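ABC transporter, substrate binding protein (Agrobacterium tumefaciens, PDB 3C9H) probably serves as the periplasmic substrate-binding protein of an ABC transporter, capturing a solute for import, and binds magnesium. Local coordinates at residues Met115-Ala123 / Pro300-Gly308. Sequence-based numbering, arbitrary orientation.
Sequences MSARWPAWA and PAVSPEVAG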
# COMPACT_ATOMS: atom_id res chain seq x y z
N MET A 115 -14.82 14.30 -10.59
CA MET A 115 -13.48 14.82 -10.31
C MET A 115 -12.39 14.39 -11.32
O MET A 115 -11.22 14.71 -11.11
CB MET A 115 -13.06 14.44 -8.88
CG MET A 115 -13.75 15.25 -7.77
SD MET A 115 -13.24 17.00 -7.79
CE MET A 115 -11.41 16.87 -7.73
N SER A 116 -12.75 13.69 -12.40
CA SER A 116 -11.74 13.13 -13.31
C SER A 116 -10.80 14.16 -13.93
O SER A 116 -9.58 14.05 -13.82
CB SER A 116 -12.39 12.29 -14.42
OG SER A 116 -13.02 11.15 -13.89
N ALA A 117 -11.37 15.18 -14.57
CA ALA A 117 -10.55 16.15 -15.29
C ALA A 117 -9.62 16.94 -14.35
O ALA A 117 -8.51 17.28 -14.73
CB ALA A 117 -11.44 17.09 -16.09
N ARG A 118 -10.06 17.21 -13.13
CA ARG A 118 -9.27 17.96 -12.15
C ARG A 118 -8.38 17.12 -11.23
O ARG A 118 -7.65 17.67 -10.40
CB ARG A 118 -10.20 18.83 -11.33
CG ARG A 118 -10.71 19.98 -12.18
CD ARG A 118 -11.26 21.03 -11.35
NE ARG A 118 -12.65 20.77 -11.11
CZ ARG A 118 -13.67 21.46 -11.64
NH1 ARG A 118 -13.48 22.48 -12.46
NH2 ARG A 118 -14.90 21.11 -11.34
N TRP A 119 -8.45 15.80 -11.37
CA TRP A 119 -7.63 14.89 -10.58
C TRP A 119 -6.18 15.12 -10.98
O TRP A 119 -5.91 15.31 -12.16
CB TRP A 119 -8.03 13.44 -10.81
CG TRP A 119 -7.64 12.57 -9.63
CD1 TRP A 119 -6.69 11.63 -9.60
CD2 TRP A 119 -8.18 12.66 -8.32
NE1 TRP A 119 -6.59 11.09 -8.34
CE2 TRP A 119 -7.51 11.69 -7.53
CE3 TRP A 119 -9.18 13.43 -7.73
CZ2 TRP A 119 -7.80 11.52 -6.19
CZ3 TRP A 119 -9.46 13.24 -6.39
CH2 TRP A 119 -8.79 12.29 -5.64
N PRO A 120 -5.25 15.18 -10.01
CA PRO A 120 -3.87 15.43 -10.40
C PRO A 120 -3.44 14.50 -11.52
O PRO A 120 -3.76 13.31 -11.49
CB PRO A 120 -3.11 15.18 -9.10
CG PRO A 120 -4.08 15.60 -8.05
CD PRO A 120 -5.38 15.06 -8.55
N ALA A 121 -2.76 15.06 -12.52
CA ALA A 121 -2.46 14.35 -13.76
C ALA A 121 -1.59 13.10 -13.53
O ALA A 121 -1.81 12.05 -14.16
CB ALA A 121 -1.79 15.32 -14.77
N TRP A 122 -0.63 13.21 -12.64
CA TRP A 122 0.20 12.07 -12.27
C TRP A 122 -0.62 10.89 -11.71
O TRP A 122 -0.18 9.75 -11.77
CB TRP A 122 1.25 12.48 -11.24
CG TRP A 122 0.74 12.82 -9.87
CD1 TRP A 122 0.48 14.06 -9.38
CD2 TRP A 122 0.50 11.91 -8.78
NE1 TRP A 122 0.05 13.98 -8.09
CE2 TRP A 122 0.05 12.67 -7.69
CE3 TRP A 122 0.60 10.52 -8.63
CZ2 TRP A 122 -0.27 12.10 -6.47
CZ3 TRP A 122 0.23 9.95 -7.44
CH2 TRP A 122 -0.17 10.74 -6.36
N ALA A 123 -1.78 11.20 -11.16
CA ALA A 123 -2.61 10.26 -10.41
C ALA A 123 -3.77 9.71 -11.24
O ALA A 123 -4.67 9.06 -10.71
CB ALA A 123 -3.12 10.93 -9.11
N PRO A 300 -2.58 9.92 3.85
CA PRO A 300 -2.58 11.22 3.20
C PRO A 300 -3.32 11.28 1.85
O PRO A 300 -3.22 10.35 1.04
CB PRO A 300 -1.08 11.55 3.08
CG PRO A 300 -0.43 10.72 4.19
CD PRO A 300 -1.20 9.45 4.13
N ALA A 301 -4.07 12.36 1.68
CA ALA A 301 -4.99 12.56 0.56
C ALA A 301 -4.27 13.09 -0.69
O ALA A 301 -3.24 13.78 -0.59
CB ALA A 301 -6.11 13.54 0.98
N VAL A 302 -4.82 12.75 -1.84
CA VAL A 302 -4.39 13.24 -3.15
C VAL A 302 -5.33 14.35 -3.71
O VAL A 302 -4.92 15.11 -4.58
CB VAL A 302 -4.27 12.05 -4.14
CG1 VAL A 302 -4.08 12.50 -5.58
CG2 VAL A 302 -3.12 11.14 -3.73
N SER A 303 -6.56 14.46 -3.21
CA SER A 303 -7.54 15.38 -3.79
C SER A 303 -7.06 16.82 -3.70
O SER A 303 -6.64 17.25 -2.64
CB SER A 303 -8.90 15.32 -3.09
OG SER A 303 -9.67 16.47 -3.45
N PRO A 304 -7.17 17.58 -4.81
CA PRO A 304 -6.77 18.98 -4.74
C PRO A 304 -7.75 19.82 -3.87
O PRO A 304 -7.46 20.97 -3.56
CB PRO A 304 -6.78 19.43 -6.21
CG PRO A 304 -7.74 18.54 -6.90
CD PRO A 304 -7.69 17.22 -6.15
N GLU A 305 -8.87 19.23 -3.47
CA GLU A 305 -9.82 19.87 -2.57
C GLU A 305 -9.53 19.73 -1.08
O GLU A 305 -10.22 20.35 -0.27
CB GLU A 305 -11.21 19.31 -2.81
CG GLU A 305 -11.71 19.49 -4.21
CD GLU A 305 -13.15 19.04 -4.32
OE1 GLU A 305 -13.42 17.81 -4.29
OE2 GLU A 305 -14.02 19.93 -4.40
N VAL A 306 -8.54 18.92 -0.71
CA VAL A 306 -8.25 18.67 0.70
C VAL A 306 -6.94 19.36 1.13
O VAL A 306 -5.90 19.21 0.48
CB VAL A 306 -8.28 17.15 1.01
CG1 VAL A 306 -7.98 16.85 2.50
CG2 VAL A 306 -9.64 16.56 0.59
N ALA A 307 -7.02 20.14 2.22
CA ALA A 307 -5.88 20.89 2.78
C ALA A 307 -5.47 20.27 4.10
O ALA A 307 -6.25 19.57 4.72
CB ALA A 307 -6.26 22.37 2.99
N GLY A 308 -4.23 20.52 4.50
CA GLY A 308 -3.74 20.07 5.81
C GLY A 308 -2.47 19.27 5.69
O GLY A 308 -1.90 19.15 4.61
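The CG1 methyl of V302 is gathered between W119, P120, W122 and A123, a compact example of how two loops can be joined by apolar side chains with no hydrogen bond passing between them. The methyl lies 3.9 Å from CZ2 of W119 and equally near CZ2 of W122. A123 CB covers one face of the W122 ring, over its centre, and the same CB also touches V302 CG1. With chi1 at 169°, V302 sends CG1 anti to its own backbone N and into this cluster; CG2 comes within 4.0 Å of W122 CH2, obliquely to the ring. The W119 side chain runs at about a right angle to the valine, whereas W122 comes at it from the opposite direction. Although the CB of W119 points away from 300-308, its CG stands anti to the backbone N (chi1 -156°), which brings the far end of the indole back to S303, CH2 lying 3.8 Å from its CA and CZ3 bordering its CB.

Prolines continue the seam. P120 CD sits 3.5 Å above one face of the W119 ring, toward its rim, and P120 CG touches V302 O. P304 CD packs against P120 CD at 4.0 Å. M115 CE lies against CD and CG of P304, and R118 O approaches P304 CG to 3.6 Å. Bent at chi2 and chi3, M115 also carries SD to 3.6 Å from E305 OE1. The receiving backbone is shaped by a type I turn from S303 to V306, within which S303 OG accepts the E305 N-H (2.9 Å) in an ST turn.

Within this solute-binding protein fold, W119 NE1 is anchored on A131 O of strand 129-131, and M285 of helix 274-285 packs against both W119 and M115. Helix 287-296 supports the other loop, Q290 touching A301, S303 and V306.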